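Local coordinates for putative transcriptional regulator (MarR/EmrR family) (Acinetobacter sp. ADP1, PDB 3NRV), which probably binds DNA as a dimeric winged helix-turn-helix transcriptional regulator of the MarR/EmrR family, at residues Arg44-Leu49 with Gln105-Val110. Sequence-based numbering, arbitrary orientation.
Sequences RIISVL and QELYEV
The one ring in the contact between Arg44-Leu49 and Gln105-Val110 is that of Tyr108, and Ile46 meets it at the edge: the methyl CG2 lies near the ring plane, 4.2 Å from CD1 and 4.0 Å from CB of Tyr108. Ser47 approaches the same ring obliquely through its backbone, its CA 3.8 Å from Tyr108 CE1. Tyr108 has CG anti to its own backbone N (chi1 178°), which carries the ring across to Ser47 and its hydroxyl on towards the second subunit, where Lys6 and Ile7 of that chain offer weak hydrogen bonds from their backbone N atoms. Helix 40-51 belongs to the winged helix-turn-helix domain of the MarR fold, and helix 102-122 follows the wing strand 97-100; their short segments cross at 102° with axes 10.0 Å apart. On the other branch of Ile46, CD1 touches Leu107 CD2 at 3.6 Å, the two side chains meeting nearly at right angles. No hydrogen bond links the two segments. Leu100 of the wing and Leu78 also pack on Ile46, whereas Ile38 and Tyr83 lie against Leu107.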
loop_
_atom_site.group_PDB
_atom_site.type_symbol
_atom_site.label_atom_id
_atom_site.label_comp_id
_atom_site.label_asym_id
_atom_site.label_seq_id
_atom_site.Cartn_x
_atom_site.Cartn_y
_atom_site.Cartn_z
ATOM N N ARG C 44 1.614 -9.338 -2.604
ATOM C CA ARG C 44 0.308 -8.796 -2.979
ATOM C C ARG C 44 -0.121 -9.301 -4.360
ATOM O O ARG C 44 -1.277 -9.658 -4.590
ATOM C CB ARG C 44 0.320 -7.250 -2.943
ATOM C CG ARG C 44 0.584 -6.660 -1.528
ATOM C CD ARG C 44 0.597 -5.119 -1.549
ATOM N NE ARG C 44 -0.741 -4.598 -1.866
ATOM C CZ ARG C 44 -0.998 -3.379 -2.347
ATOM N NH1 ARG C 44 -0.006 -2.540 -2.594
ATOM N NH2 ARG C 44 -2.258 -3.006 -2.586
ATOM N N ILE C 45 0.822 -9.343 -5.285
ATOM C CA ILE C 45 0.497 -9.789 -6.627
ATOM C C ILE C 45 0.224 -11.298 -6.696
ATOM O O ILE C 45 -0.733 -11.732 -7.325
ATOM C CB ILE C 45 1.599 -9.387 -7.611
ATOM C CG1 ILE C 45 1.513 -7.871 -7.825
ATOM C CG2 ILE C 45 1.417 -10.118 -8.921
ATOM C CD1 ILE C 45 2.690 -7.277 -8.580
ATOM N N ILE C 46 1.077 -12.085 -6.049
ATOM C CA ILE C 46 0.870 -13.530 -5.974
ATOM C C ILE C 46 -0.522 -13.832 -5.424
ATOM O O ILE C 46 -1.250 -14.692 -5.942
ATOM C CB ILE C 46 1.994 -14.187 -5.117
ATOM C CG1 ILE C 46 3.264 -14.292 -5.964
ATOM C CG2 ILE C 46 1.588 -15.566 -4.615
ATOM C CD1 ILE C 46 4.487 -14.391 -5.146
ATOM N N SER C 47 -0.907 -13.105 -4.384
ATOM C CA SER C 47 -2.204 -13.338 -3.763
ATOM C C SER C 47 -3.353 -12.979 -4.721
ATOM O O SER C 47 -4.395 -13.645 -4.748
ATOM C CB SER C 47 -2.312 -12.586 -2.433
ATOM O OG SER C 47 -3.640 -12.631 -1.948
ATOM N N VAL C 48 -3.157 -11.944 -5.531
ATOM C CA VAL C 48 -4.160 -11.606 -6.556
ATOM C C VAL C 48 -4.241 -12.706 -7.615
ATOM O O VAL C 48 -5.322 -13.136 -7.983
ATOM C CB VAL C 48 -3.907 -10.245 -7.242
ATOM C CG1 VAL C 48 -4.834 -10.066 -8.463
ATOM C CG2 VAL C 48 -4.121 -9.119 -6.251
ATOM N N LEU C 49 -3.093 -13.193 -8.073
ATOM C CA LEU C 49 -3.069 -14.244 -9.087
ATOM C C LEU C 49 -3.734 -15.540 -8.594
ATOM O O LEU C 49 -4.331 -16.280 -9.375
ATOM C CB LEU C 49 -1.637 -14.511 -9.561
ATOM C CG LEU C 49 -0.912 -13.338 -10.241
ATOM C CD1 LEU C 49 0.480 -13.690 -10.607
ATOM C CD2 LEU C 49 -1.684 -12.926 -11.491
ATOM N N GLN C 105 2.213 -21.311 -7.109
ATOM C CA GLN C 105 1.061 -21.860 -6.393
ATOM C C GLN C 105 1.487 -22.455 -5.037
ATOM O O GLN C 105 0.775 -22.333 -4.050
ATOM C CB GLN C 105 0.343 -22.918 -7.249
ATOM C CG GLN C 105 -0.335 -22.337 -8.492
ATOM C CD GLN C 105 -0.947 -23.392 -9.409
ATOM O OE1 GLN C 105 -0.616 -24.568 -9.330
ATOM N NE2 GLN C 105 -1.831 -22.958 -10.302
ATOM N N GLU C 106 2.637 -23.118 -5.007
ATOM C CA GLU C 106 3.155 -23.707 -3.751
ATOM C C GLU C 106 3.496 -22.581 -2.777
ATOM O O GLU C 106 3.173 -22.646 -1.594
ATOM C CB GLU C 106 4.416 -24.519 -4.018
ATOM C CG GLU C 106 4.204 -25.799 -4.812
ATOM C CD GLU C 106 5.524 -26.352 -5.326
ATOM O OE1 GLU C 106 6.522 -25.619 -5.282
ATOM O OE2 GLU C 106 5.573 -27.502 -5.794
ATOM N N LEU C 107 4.137 -21.536 -3.292
ATOM C CA LEU C 107 4.450 -20.370 -2.464
ATOM C C LEU C 107 3.164 -19.814 -1.851
ATOM O O LEU C 107 3.077 -19.575 -0.632
ATOM C CB LEU C 107 5.175 -19.304 -3.290
ATOM C CG LEU C 107 5.474 -17.983 -2.568
ATOM C CD1 LEU C 107 6.245 -18.243 -1.266
ATOM C CD2 LEU C 107 6.243 -17.044 -3.477
ATOM N N TYR C 108 2.137 -19.652 -2.680
ATOM C CA TYR C 108 0.884 -19.114 -2.168
ATOM C C TYR C 108 0.324 -20.006 -1.065
ATOM O O TYR C 108 -0.154 -19.531 -0.034
ATOM C CB TYR C 108 -0.155 -18.939 -3.282
ATOM C CG TYR C 108 -1.456 -18.434 -2.731
ATOM C CD1 TYR C 108 -1.641 -17.085 -2.450
ATOM C CD2 TYR C 108 -2.494 -19.320 -2.442
ATOM C CE1 TYR C 108 -2.838 -16.624 -1.903
ATOM C CE2 TYR C 108 -3.688 -18.875 -1.906
ATOM C CZ TYR C 108 -3.860 -17.533 -1.643
ATOM O OH TYR C 108 -5.057 -17.116 -1.115
ATOM N N GLU C 109 0.376 -21.310 -1.312
ATOM C CA GLU C 109 -0.121 -22.305 -0.376
ATOM C C GLU C 109 0.558 -22.116 0.977
ATOM O O GLU C 109 -0.113 -22.021 1.994
ATOM C CB GLU C 109 0.155 -23.708 -0.932
ATOM C CG GLU C 109 -0.301 -24.865 -0.041
ATOM C CD GLU C 109 0.110 -26.230 -0.610
ATOM O OE1 GLU C 109 0.674 -26.286 -1.735
ATOM O OE2 GLU C 109 -0.127 -27.250 0.068
ATOM N N VAL C 110 1.886 -22.029 0.990
ATOM C CA VAL C 110 2.585 -21.872 2.262
ATOM C C VAL C 110 2.545 -20.454 2.860
ATOM O O VAL C 110 2.496 -20.307 4.078
ATOM C CB VAL C 110 4.047 -22.441 2.230
ATOM C CG1 VAL C 110 4.040 -23.927 1.838
ATOM C CG2 VAL C 110 4.950 -21.630 1.299
#